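Local coordinates for protein hydrogenase (NiFe) small subunit HydA (Allochromatium vinosum, PDB 3MYR) that carries the three iron-sulfur clusters of a heterodimeric [NiFe] hydrogenase and probably relays electrons between the large subunit and an external acceptor, at residues 39-44 with 86-91; 69-74 with 156-161; 92-97 with 133-138; 108-113 with 147-152. All coordinates share one frame; numbering follows the deposited sequence.

Contact 1: residues 39-44 with 86-91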
loop_
_atom_site.group_PDB
_atom_site.type_symbol
_atom_site.label_atom_id
_atom_site.label_comp_id
_atom_site.label_asym_id
_atom_site.label_seq_id
_atom_site.Cartn_x
_atom_site.Cartn_y
_atom_site.Cartn_z
ATOM N N LEU A 39 21.938 0.829 4.024
ATOM C CA LEU A 39 20.714 0.030 4.143
ATOM C C LEU A 39 20.928 -1.169 3.211
ATOM O O LEU A 39 20.855 -1.044 1.980
ATOM C CB LEU A 39 19.495 0.860 3.679
ATOM C CG LEU A 39 18.179 0.070 3.560
ATOM C CD1 LEU A 39 17.771 -0.493 4.990
ATOM C CD2 LEU A 39 16.978 0.905 2.954
ATOM N N ASP A 40 21.239 -2.334 3.781
ATOM C CA ASP A 40 21.777 -3.436 2.985
ATOM C C ASP A 40 20.742 -4.454 2.530
ATOM O O ASP A 40 21.009 -5.270 1.644
ATOM C CB ASP A 40 22.862 -4.123 3.775
ATOM C CG ASP A 40 24.114 -3.232 3.947
ATOM O OD1 ASP A 40 24.847 -3.401 4.955
ATOM O OD2 ASP A 40 24.389 -2.350 3.078
ATOM N N TYR A 41 19.543 -4.361 3.099
ATOM C CA TYR A 41 18.469 -5.257 2.732
ATOM C C TYR A 41 17.143 -4.625 3.106
ATOM O O TYR A 41 16.965 -4.151 4.244
ATOM C CB TYR A 41 18.662 -6.556 3.498
ATOM C CG TYR A 41 17.668 -7.636 3.217
ATOM C CD1 TYR A 41 17.825 -8.525 2.119
ATOM C CD2 TYR A 41 16.558 -7.798 4.047
ATOM C CE1 TYR A 41 16.943 -9.536 1.926
ATOM C CE2 TYR A 41 15.658 -8.866 3.874
ATOM C CZ TYR A 41 15.858 -9.722 2.830
ATOM O OH TYR A 41 14.946 -10.748 2.672
ATOM N N HIS A 42 16.229 -4.584 2.152
ATOM C CA HIS A 42 14.921 -3.968 2.354
ATOM C C HIS A 42 14.091 -4.349 1.153
ATOM O O HIS A 42 14.397 -3.918 0.053
ATOM C CB HIS A 42 14.948 -2.466 2.443
ATOM C CG HIS A 42 13.635 -1.912 2.922
ATOM N ND1 HIS A 42 12.419 -2.349 2.410
ATOM C CD2 HIS A 42 13.333 -1.124 3.989
ATOM C CE1 HIS A 42 11.434 -1.808 3.115
ATOM N NE2 HIS A 42 11.962 -1.071 4.083
ATOM N N HIS A 43 13.145 -5.247 1.364
ATOM C CA HIS A 43 12.296 -5.861 0.308
ATOM C C HIS A 43 11.621 -4.866 -0.573
ATOM O O HIS A 43 11.425 -5.140 -1.756
ATOM C CB HIS A 43 11.127 -6.697 0.884
ATOM C CG HIS A 43 11.506 -8.077 1.313
ATOM N ND1 HIS A 43 10.564 -9.026 1.675
ATOM C CD2 HIS A 43 12.723 -8.666 1.484
ATOM C CE1 HIS A 43 11.179 -10.140 2.054
ATOM N NE2 HIS A 43 12.489 -9.944 1.955
ATOM N N THR A 44 11.189 -3.756 0.003
ATOM C CA THR A 44 10.406 -2.798 -0.773
ATOM C C THR A 44 11.229 -2.137 -1.867
ATOM O O THR A 44 10.685 -1.738 -2.900
ATOM C CB THR A 44 9.735 -1.725 0.131
ATOM O OG1 THR A 44 8.989 -2.393 1.146
ATOM C CG2 THR A 44 8.760 -0.852 -0.683
ATOM N N SER A 86 4.103 -17.634 7.572
ATOM C CA SER A 86 4.798 -16.474 6.959
ATOM C C SER A 86 6.230 -16.931 6.717
ATOM O O SER A 86 6.937 -17.280 7.671
ATOM C CB SER A 86 4.822 -15.301 7.939
ATOM O OG SER A 86 5.323 -14.081 7.331
ATOM N N THR A 87 6.650 -16.978 5.455
ATOM C CA THR A 87 8.011 -17.465 5.133
ATOM C C THR A 87 8.574 -16.515 4.079
ATOM O O THR A 87 7.804 -15.732 3.420
ATOM C CB THR A 87 7.906 -18.911 4.500
ATOM O OG1 THR A 87 7.168 -18.782 3.290
ATOM C CG2 THR A 87 7.135 -19.872 5.432
ATOM N N VAL A 88 9.899 -16.526 3.957
ATOM C CA VAL A 88 10.602 -15.822 2.876
ATOM C C VAL A 88 11.641 -16.785 2.350
ATOM O O VAL A 88 12.317 -17.419 3.150
ATOM C CB VAL A 88 11.360 -14.534 3.382
ATOM C CG1 VAL A 88 12.118 -13.883 2.225
ATOM C CG2 VAL A 88 10.360 -13.508 3.981
ATOM N N ALA A 89 11.760 -16.938 1.021
ATOM C CA ALA A 89 12.732 -17.890 0.435
ATOM C C ALA A 89 12.624 -19.339 1.084
ATOM O O ALA A 89 13.627 -19.978 1.363
ATOM C CB ALA A 89 14.179 -17.336 0.587
ATOM N N GLY A 90 11.418 -19.773 1.448
ATOM C CA GLY A 90 11.264 -21.103 2.050
ATOM C C GLY A 90 11.638 -21.246 3.512
ATOM O O GLY A 90 11.673 -22.351 3.993
ATOM N N HIS A 91 11.972 -20.150 4.214
ATOM C CA HIS A 91 12.218 -20.177 5.660
ATOM C C HIS A 91 11.149 -19.382 6.424
ATOM O O HIS A 91 10.710 -18.355 5.939
ATOM C CB HIS A 91 13.564 -19.543 5.959
ATOM C CG HIS A 91 14.709 -20.281 5.360
ATOM N ND1 HIS A 91 15.399 -21.259 6.046
ATOM C CD2 HIS A 91 15.302 -20.177 4.145
ATOM C CE1 HIS A 91 16.358 -21.742 5.270
ATOM N NE2 HIS A 91 16.330 -21.094 4.119
#
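His43 and Val88 point at each other, and the two methyls of the valine close on one edge of the imidazole ring. His43 CE1 lies 3.9 Å from Val88 CG1 and 4.0 Å from Val88 CG2, so the C-H between the two ring nitrogens faces the fork of the valine. Tyr41 adds a looser touch, its OH 4.2 Å from Val88 CG1. No hydrogen bond crosses between the segments.

What fixes the histidine edge is a bond inside 39-44. His43 NE2 donates to Tyr41 OH over 2.7 Å, with a bent N-H...O angle of 142° but with the hydroxyl close to the ring plane. The tyrosine stretches its ring out with CG anti to the backbone N (chi1 -178°), which carries the hydroxyl out to the imidazole NE2. Tyr41 OH is also hydrogen-bonded to Glu54 OE1 on helix 50-63, so a polar chain runs from imidazole through phenol to carboxylate.

On the other side, Val88 belongs to a two-stranded beta hairpin, 87-92, closed by a type I' turn from Val88 to His91, with Val88 N and His91 O 2.8 Å apart. Helix 93-101 supports it through Ile96. The hairpin lies at the interface with the large subunit, which borders both segments: its Pro9 packs on His43, and its Asp8 accepts from Ala89 N.

The valine therefore lays an apolar surface beside a polar chain whose histidine and tyrosine are buried. Since the histidine donates to the phenol, the phenol proton is probably turned to Glu54, and the carboxylate would be expected to strengthen both bonds.

Contact 2: residues 69-74 with 156-161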
loop_
_atom_site.group_PDB
_atom_site.type_symbol
_atom_site.label_atom_id
_atom_site.label_comp_id
_atom_site.label_asym_id
_atom_site.label_seq_id
_atom_site.Cartn_x
_atom_site.Cartn_y
_atom_site.Cartn_z
ATOM N N LEU A 69 22.623 -2.865 12.658
ATOM C CA LEU A 69 21.337 -2.636 13.259
ATOM C C LEU A 69 20.264 -3.439 12.498
ATOM O O LEU A 69 20.272 -3.472 11.261
ATOM C CB LEU A 69 21.060 -1.161 13.023
ATOM C CG LEU A 69 20.223 -0.296 13.933
ATOM C CD1 LEU A 69 19.322 0.550 13.074
ATOM C CD2 LEU A 69 19.471 -0.933 15.135
ATOM N N VAL A 70 19.338 -4.078 13.212
ATOM C CA VAL A 70 18.243 -4.745 12.548
ATOM C C VAL A 70 16.996 -3.876 12.855
ATOM O O VAL A 70 16.785 -3.472 14.005
ATOM C CB VAL A 70 18.058 -6.204 13.073
ATOM C CG1 VAL A 70 16.844 -6.886 12.452
ATOM C CG2 VAL A 70 19.300 -7.001 12.732
ATOM N N ILE A 71 16.232 -3.514 11.829
ATOM C CA ILE A 71 14.890 -2.935 12.060
ATOM C C ILE A 71 13.861 -3.988 11.636
ATOM O O ILE A 71 14.065 -4.689 10.596
ATOM C CB ILE A 71 14.738 -1.658 11.250
ATOM C CG1 ILE A 71 15.867 -0.675 11.707
ATOM C CG2 ILE A 71 13.334 -1.075 11.459
ATOM C CD1 ILE A 71 15.877 0.658 10.987
ATOM N N VAL A 72 12.857 -4.237 12.495
ATOM C CA VAL A 72 11.843 -5.268 12.148
ATOM C C VAL A 72 10.502 -4.547 12.075
ATOM O O VAL A 72 10.124 -3.798 12.997
ATOM C CB VAL A 72 11.664 -6.329 13.230
ATOM C CG1 VAL A 72 10.565 -7.327 12.836
ATOM C CG2 VAL A 72 12.944 -7.021 13.537
ATOM N N ASP A 73 9.777 -4.843 11.011
ATOM C CA ASP A 73 8.461 -4.330 10.707
ATOM C C ASP A 73 7.533 -5.582 10.753
ATOM O O ASP A 73 7.801 -6.553 10.039
ATOM C CB ASP A 73 8.503 -3.806 9.237
ATOM C CG ASP A 73 7.346 -2.976 8.944
ATOM O OD1 ASP A 73 6.541 -2.888 9.892
ATOM O OD2 ASP A 73 7.158 -2.466 7.825
ATOM N N GLY A 74 6.389 -5.537 11.475
ATOM C CA GLY A 74 5.426 -6.683 11.475
ATOM C C GLY A 74 5.650 -7.637 12.632
ATOM O O GLY A 74 6.756 -7.757 13.149
ATOM N N GLY A 156 14.002 10.192 13.703
ATOM C CA GLY A 156 14.471 10.758 14.973
ATOM C C GLY A 156 15.231 9.763 15.874
ATOM O O GLY A 156 16.291 10.082 16.425
ATOM N N VAL A 157 14.686 8.568 16.005
ATOM C CA VAL A 157 15.308 7.518 16.770
ATOM C C VAL A 157 16.573 7.090 16.069
ATOM O O VAL A 157 17.619 6.911 16.706
ATOM C CB VAL A 157 14.371 6.306 16.865
ATOM C CG1 VAL A 157 15.116 5.069 17.495
ATOM C CG2 VAL A 157 13.201 6.640 17.817
ATOM N N ILE A 158 16.503 6.913 14.762
ATOM C CA ILE A 158 17.684 6.527 14.036
ATOM C C ILE A 158 18.767 7.597 14.138
ATOM O O ILE A 158 19.920 7.260 14.373
ATOM C CB ILE A 158 17.356 6.221 12.553
ATOM C CG1 ILE A 158 16.472 4.975 12.482
ATOM C CG2 ILE A 158 18.659 6.035 11.733
ATOM C CD1 ILE A 158 15.818 4.769 11.077
ATOM N N ALA A 159 18.390 8.871 13.984
ATOM C CA ALA A 159 19.398 9.946 14.027
ATOM C C ALA A 159 20.008 10.033 15.447
ATOM O O ALA A 159 21.165 10.335 15.592
ATOM C CB ALA A 159 18.760 11.302 13.686
ATOM N N HIS A 160 19.186 9.826 16.487
ATOM C CA HIS A 160 19.700 9.825 17.852
ATOM C C HIS A 160 20.859 8.796 17.981
ATOM O O HIS A 160 21.939 9.091 18.522
ATOM C CB HIS A 160 18.567 9.456 18.790
ATOM C CG HIS A 160 18.883 9.655 20.240
ATOM N ND1 HIS A 160 19.919 8.996 20.881
ATOM C CD2 HIS A 160 18.215 10.333 21.203
ATOM C CE1 HIS A 160 19.977 9.405 22.136
ATOM N NE2 HIS A 160 18.934 10.187 22.368
ATOM N N TYR A 161 20.558 7.569 17.581
ATOM C CA TYR A 161 21.471 6.456 17.681
ATOM C C TYR A 161 22.752 6.714 16.893
ATOM O O TYR A 161 23.832 6.556 17.404
ATOM C CB TYR A 161 20.735 5.231 17.175
ATOM C CG TYR A 161 21.551 3.988 17.157
ATOM C CD1 TYR A 161 21.934 3.398 15.955
ATOM C CD2 TYR A 161 21.911 3.364 18.351
ATOM C CE1 TYR A 161 22.692 2.215 15.956
ATOM C CE2 TYR A 161 22.688 2.211 18.361
ATOM C CZ TYR A 161 23.054 1.625 17.160
ATOM O OH TYR A 161 23.782 0.452 17.191
#
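The Tyr161 ring reaches from helix 151-164 to the start of strand 69-77, where its CE1 comes 4.1 Å from Leu69 CG. The leucine and the ring lie alongside one another, pointing opposite ways, and the branch carbon of the leucine makes the touch. Tyr161 holds CG anti to the backbone N (chi1 178°), which swings the ring off the helix toward the strand; the Tyr161 side chain also packs on Ala105 in the loop before strand 106-110.

One helical turn earlier Ile158 makes the second touch. Its CD1 is 4.1 Å from Ile71 CD1, and the two side chains, set nearly square to one another, meet through their terminal methyls. The extended outer torsion of each isoleucine (chi2 167° in Ile158) brings that methyl to full reach, bridging a wide backbone gap: even the nearest pair of CA atoms, Leu69 and Ile158, is 9.9 Å apart.

Leu69 and Ile71 alternate with Val70 and Val72 along the strand, so this face of the largely parallel sheet carries the helix, as in a flavodoxin-like fold. Neighbouring strands fill in the layer: Val6 and Trp8 border Ile71, while Ala106 and Ile108 border Leu69.

Farther along the strand Asp73 touches the [4Fe-4S] cluster. The contact itself is purely hydrophobic, with no hydrogen bond between the segments, so apolar packing is what holds these two segments together.

Contact 3: residues 92-97 with 133-138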
loop_
_atom_site.group_PDB
_atom_site.type_symbol
_atom_site.label_atom_id
_atom_site.label_comp_id
_atom_site.label_asym_id
_atom_site.label_seq_id
_atom_site.Cartn_x
_atom_site.Cartn_y
_atom_site.Cartn_z
ATOM N N SER A 92 10.859 -19.789 7.665
ATOM C CA SER A 92 9.857 -19.117 8.452
ATOM C C SER A 92 10.397 -17.804 8.926
ATOM O O SER A 92 11.599 -17.621 9.088
ATOM C CB SER A 92 9.470 -20.004 9.655
ATOM O OG SER A 92 10.593 -20.067 10.523
ATOM N N ASN A 93 9.501 -16.853 9.177
ATOM C CA ASN A 93 9.920 -15.567 9.712
ATOM C C ASN A 93 10.675 -15.798 11.016
ATOM O O ASN A 93 11.640 -15.066 11.326
ATOM C CB ASN A 93 8.705 -14.691 10.026
ATOM C CG ASN A 93 8.078 -14.012 8.778
ATOM O OD1 ASN A 93 7.051 -13.329 8.917
ATOM N ND2 ASN A 93 8.572 -14.318 7.581
ATOM N N TYR A 94 10.197 -16.737 11.835
ATOM C CA TYR A 94 10.815 -16.925 13.150
ATOM C C TYR A 94 12.279 -17.324 13.021
ATOM O O TYR A 94 13.203 -16.759 13.685
ATOM C CB TYR A 94 10.072 -18.005 13.937
ATOM C CG TYR A 94 10.766 -18.325 15.239
ATOM C CD1 TYR A 94 10.742 -17.379 16.271
ATOM C CD2 TYR A 94 11.603 -19.459 15.376
ATOM C CE1 TYR A 94 11.405 -17.589 17.476
ATOM C CE2 TYR A 94 12.286 -19.696 16.611
ATOM C CZ TYR A 94 12.159 -18.743 17.657
ATOM O OH TYR A 94 12.813 -18.837 18.892
ATOM N N SER A 95 12.516 -18.245 12.094
ATOM C CA SER A 95 13.905 -18.686 11.799
ATOM C C SER A 95 14.816 -17.498 11.323
ATOM O O SER A 95 15.976 -17.338 11.761
ATOM C CB SER A 95 13.813 -19.740 10.706
ATOM O OG SER A 95 15.061 -20.181 10.443
ATOM N N ILE A 96 14.265 -16.642 10.471
ATOM C CA ILE A 96 15.012 -15.510 9.910
ATOM C C ILE A 96 15.282 -14.460 11.004
ATOM O O ILE A 96 16.379 -13.930 11.141
ATOM C CB ILE A 96 14.249 -14.873 8.717
ATOM C CG1 ILE A 96 14.104 -15.890 7.535
ATOM C CG2 ILE A 96 14.965 -13.549 8.285
ATOM C CD1 ILE A 96 12.758 -15.554 6.695
ATOM N N LEU A 97 14.264 -14.177 11.817
ATOM C CA LEU A 97 14.419 -13.275 12.944
ATOM C C LEU A 97 15.575 -13.719 13.841
ATOM O O LEU A 97 16.522 -12.911 14.097
ATOM C CB LEU A 97 13.116 -13.189 13.755
ATOM C CG LEU A 97 13.238 -12.415 15.093
ATOM C CD1 LEU A 97 13.310 -10.901 14.717
ATOM C CD2 LEU A 97 11.957 -12.611 15.924
ATOM N N MET A 133 10.196 -8.272 21.277
ATOM C CA MET A 133 10.712 -8.351 22.658
ATOM C C MET A 133 10.330 -9.673 23.350
ATOM O O MET A 133 11.073 -10.204 24.162
ATOM C CB MET A 133 10.213 -7.142 23.468
ATOM C CG MET A 133 8.702 -7.171 23.738
ATOM S SD MET A 133 7.993 -5.640 24.469
ATOM C CE MET A 133 8.351 -5.917 26.208
ATOM N N ASP A 134 9.183 -10.244 22.996
ATOM C CA ASP A 134 8.840 -11.583 23.494
ATOM C C ASP A 134 9.726 -12.690 22.934
ATOM O O ASP A 134 10.013 -13.670 23.604
ATOM C CB ASP A 134 7.359 -11.927 23.226
ATOM C CG ASP A 134 6.395 -11.157 24.178
ATOM O OD1 ASP A 134 6.851 -10.361 25.040
ATOM O OD2 ASP A 134 5.191 -11.282 23.985
ATOM N N LEU A 135 10.176 -12.529 21.715
ATOM C CA LEU A 135 11.001 -13.557 21.073
ATOM C C LEU A 135 12.502 -13.353 21.171
ATOM O O LEU A 135 13.294 -14.322 21.026
ATOM C CB LEU A 135 10.666 -13.596 19.610
ATOM C CG LEU A 135 9.442 -14.382 19.108
ATOM C CD1 LEU A 135 8.725 -15.488 19.885
ATOM C CD2 LEU A 135 8.716 -13.823 17.879
ATOM N N VAL A 136 12.909 -12.105 21.365
ATOM C CA VAL A 136 14.295 -11.775 21.290
ATOM C C VAL A 136 14.642 -11.152 22.619
ATOM O O VAL A 136 14.296 -9.970 22.901
ATOM C CB VAL A 136 14.577 -10.729 20.184
ATOM C CG1 VAL A 136 16.110 -10.359 20.231
ATOM C CG2 VAL A 136 14.192 -11.304 18.812
ATOM N N ARG A 137 15.370 -11.909 23.432
ATOM C CA ARG A 137 15.675 -11.472 24.794
ATOM C C ARG A 137 17.143 -11.165 25.025
ATOM O O ARG A 137 17.515 -10.580 26.057
ATOM C CB ARG A 137 15.202 -12.495 25.828
ATOM C CG ARG A 137 13.633 -12.495 25.980
ATOM C CD ARG A 137 13.157 -13.627 26.866
ATOM N NE ARG A 137 13.750 -13.525 28.199
ATOM C CZ ARG A 137 13.535 -12.541 29.070
ATOM N NH1 ARG A 137 12.645 -11.566 28.799
ATOM N NH2 ARG A 137 14.163 -12.599 30.255
ATOM N N ASP A 138 18.035 -11.568 24.148
ATOM C CA ASP A 138 19.352 -11.329 24.674
ATOM C C ASP A 138 20.084 -10.183 23.982
ATOM O O ASP A 138 21.267 -10.169 23.901
ATOM C CB ASP A 138 20.103 -12.661 25.000
ATOM C CG ASP A 138 19.347 -13.505 26.153
ATOM O OD1 ASP A 138 19.351 -13.090 27.382
ATOM O OD2 ASP A 138 18.694 -14.556 25.792
HETATM O O HOH W 1 12.564 -16.959 20.810
#
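The start of helix 93-101 faces the end of helix 132-135, with Tyr94 CA 8.6 Å from Leu135 CA and Leu97 CA 8.5 Å from Val136 CA, a spacing that lets side chains fill the gap. Leu135 pushes between Tyr94 and Leu97. Its CG meets the edge of the tyrosine ring at CE1, 4.1 Å away, while its CD2 lies 4.0 Å from Leu97 CD2, the two leucines set nearly perpendicular. The same Leu97 methyl also rests against Val136 CG2 at 3.9 Å; Leu97 turns CG away from its own N (chi1 171°), which sends this branch toward both neighbours.

A polar link runs beside this apolar patch. A water sits in the plane of the Tyr94 ring, 2.7 Å from Tyr94 OH, and donates to Leu135 O. It thereby ties the phenol to a carbonyl where the chain leaves the helix at Val136.

At its own start, helix 93-101 is N-capped: Ser92 OG accepts from Ser95 N at 160°. Ile76 of strand 69-77 and Pro79 of the following loop lie against both Tyr94 and Leu135, and Ile96 turns to strand 87-88, which places helix 93-101 between that short hairpin and helix 132-135.

Contact 4: residues 108-113 with 147-152. With SF4 (iron/sulfur cluster), chain I.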
loop_
_atom_site.group_PDB
_atom_site.type_symbol
_atom_site.label_atom_id
_atom_site.label_comp_id
_atom_site.label_asym_id
_atom_site.label_seq_id
_atom_site.Cartn_x
_atom_site.Cartn_y
_atom_site.Cartn_z
ATOM N N ILE A 108 15.558 -2.542 16.400
ATOM C CA ILE A 108 14.448 -1.632 16.581
ATOM C C ILE A 108 13.240 -2.310 16.040
ATOM O O ILE A 108 13.225 -2.745 14.880
ATOM C CB ILE A 108 14.659 -0.367 15.736
ATOM C CG1 ILE A 108 15.901 0.367 16.238
ATOM C CG2 ILE A 108 13.412 0.536 15.796
ATOM C CD1 ILE A 108 16.241 1.615 15.347
ATOM N N ALA A 109 12.232 -2.442 16.903
ATOM C CA ALA A 109 10.939 -2.902 16.470
ATOM C C ALA A 109 10.103 -1.659 16.119
ATOM O O ALA A 109 9.655 -0.916 17.000
ATOM C CB ALA A 109 10.253 -3.734 17.635
ATOM N N VAL A 110 9.877 -1.448 14.841
ATOM C CA VAL A 110 9.117 -0.282 14.373
ATOM C C VAL A 110 7.674 -0.697 14.156
ATOM O O VAL A 110 7.380 -1.736 13.515
ATOM C CB VAL A 110 9.781 0.301 13.084
ATOM C CG1 VAL A 110 9.608 -0.721 11.958
ATOM C CG2 VAL A 110 8.966 1.532 12.587
ATOM N N GLY A 111 6.744 0.088 14.699
ATOM C CA GLY A 111 5.308 -0.227 14.509
ATOM C C GLY A 111 4.798 -1.050 15.698
ATOM O O GLY A 111 5.545 -1.852 16.310
ATOM N N THR A 112 3.539 -0.869 16.013
ATOM C CA THR A 112 2.894 -1.606 17.076
ATOM C C THR A 112 2.875 -3.156 16.842
ATOM O O THR A 112 2.914 -3.911 17.803
ATOM C CB THR A 112 1.444 -1.063 17.293
ATOM O OG1 THR A 112 1.543 0.315 17.625
ATOM C CG2 THR A 112 0.708 -1.785 18.479
ATOM N N CYS A 113 2.826 -3.612 15.589
ATOM C CA CYS A 113 2.840 -5.074 15.391
ATOM C C CYS A 113 4.161 -5.702 15.852
ATOM O O CYS A 113 4.188 -6.687 16.613
ATOM C CB CYS A 113 2.609 -5.405 13.913
ATOM S SG CYS A 113 1.019 -4.765 13.207
ATOM N N CYS A 147 0.829 3.094 14.468
ATOM C CA CYS A 147 0.310 2.257 13.393
ATOM C C CYS A 147 -0.028 3.196 12.213
ATOM O O CYS A 147 -1.195 3.587 11.998
ATOM C CB CYS A 147 -0.943 1.519 13.931
ATOM S SG CYS A 147 -1.457 0.228 12.784
ATOM N N PRO A 148 1.005 3.712 11.526
ATOM C CA PRO A 148 2.440 3.469 11.822
ATOM C C PRO A 148 2.912 4.600 12.767
ATOM O O PRO A 148 2.129 5.508 13.076
ATOM C CB PRO A 148 3.106 3.591 10.448
ATOM C CG PRO A 148 2.214 4.651 9.694
ATOM C CD PRO A 148 0.804 4.525 10.305
ATOM N N PRO A 149 4.132 4.506 13.290
ATOM C CA PRO A 149 4.737 5.583 14.056
ATOM C C PRO A 149 4.843 6.806 13.134
ATOM O O PRO A 149 4.938 6.690 11.907
ATOM C CB PRO A 149 6.211 5.040 14.340
ATOM C CG PRO A 149 6.066 3.472 14.156
ATOM C CD PRO A 149 5.094 3.417 12.996
ATOM N N ILE A 150 4.954 7.955 13.752
ATOM C CA ILE A 150 5.245 9.217 13.043
ATOM C C ILE A 150 6.541 9.179 12.241
ATOM O O ILE A 150 7.569 8.783 12.743
ATOM C CB ILE A 150 5.289 10.351 14.036
ATOM C CG1 ILE A 150 3.890 10.454 14.738
ATOM C CG2 ILE A 150 5.525 11.716 13.312
ATOM C CD1 ILE A 150 3.967 11.395 16.081
ATOM N N PRO A 151 6.526 9.738 11.016
ATOM C CA PRO A 151 7.733 9.517 10.175
ATOM C C PRO A 151 8.965 10.056 10.860
ATOM O O PRO A 151 10.007 9.367 10.837
ATOM C CB PRO A 151 7.443 10.380 8.934
ATOM C CG PRO A 151 5.899 10.197 8.758
ATOM C CD PRO A 151 5.347 10.130 10.232
ATOM N N MET A 152 8.876 11.294 11.410
ATOM C CA MET A 152 10.071 11.881 12.017
ATOM C C MET A 152 10.372 11.361 13.407
ATOM O O MET A 152 11.472 11.581 13.899
ATOM C CB MET A 152 10.028 13.394 11.965
ATOM C CG MET A 152 10.525 13.743 10.521
ATOM S SD MET A 152 11.095 15.379 10.414
ATOM C CE MET A 152 9.562 16.323 10.565
HETATM FE FE1 SF4 I . 0.315 -0.634 11.666
HETATM FE FE2 SF4 I . 3.019 -0.733 10.982
HETATM FE FE3 SF4 I . 1.679 -3.020 11.959
HETATM FE FE4 SF4 I . 1.198 -1.674 9.334
HETATM S S1 SF4 I . 3.128 -2.937 10.102
HETATM S S2 SF4 I . -0.205 -2.669 10.778
HETATM S S3 SF4 I . 1.277 0.498 10.023
HETATM S S4 SF4 I . 2.020 -1.087 13.075
#
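These two segments form part of the pocket of the [4Fe-4S] cluster bound in the flavodoxin-like domain, the one known in this family as the proximal cluster. Each supplies one cysteine thiolate: Cys113 SG binds the iron FE3 at 2.2 Å and Cys147 SG the iron FE1 at 2.3 Å. Cys14 and Cys17 complete the set of ligands.

Both loops follow strands of the sheet, as is usual for sites at the carboxyl ends of parallel strands. In 108-113 the strand stops at Val110, and Gly111 turns the chain with a positive phi of 94°. Its CA lies 3.7 Å from the cluster sulfur S4, and Thr112 N approaches the same sulfur to 3.3 Å, so the backbone itself lines this side of the pocket. In 147-152 the peptide before Pro148 is cis. The thiolate of Cys147 is swung opposite the backbone N (chi1 -169°), which brings it to the iron, and Pro148 CB sits 3.6 Å from sulfur S3. Cys147 O accepts from Arg59 and Lys211 of the large subunit, which fastens this loop to the partner chain; their positive charges may also tune the cluster's potential.

Thr112 turns its polar end elsewhere, with OG1 hydrogen-bonded to Gly146 N and to Cys250 O, the latter from a ligand of the [3Fe-4S] cluster.

Between the segments Pro149 is the wedge: its CG stands 3.5 Å from Gly111 N and 3.8 Å from Val110 CG2.

Contacts 2 and 4 lie closest, centres 9 Å apart: strands 69-77 and 106-110 are sheet neighbours, joined by Val72 N to Ile108 O at 2.8 Å, and helix 151-164 serves both. Contact 4 binds the cluster directly; contact 2 reaches it through Asp73, while the side chain of Ile71 stays about 10 Å away. Contacts 1 and 3 share one side of the chain's centre, their own centres 14 Å apart; Ser86 OG and Asn93 OD1 meet at 2.5 Å in a probable hydrogen bond, and Val88 packs on Ile96. Val72 CG2 and Leu97 CD1 link contact 2 to contact 3. The side chains of His43 and Leu97 lie about 13 and 14 Å from the cluster.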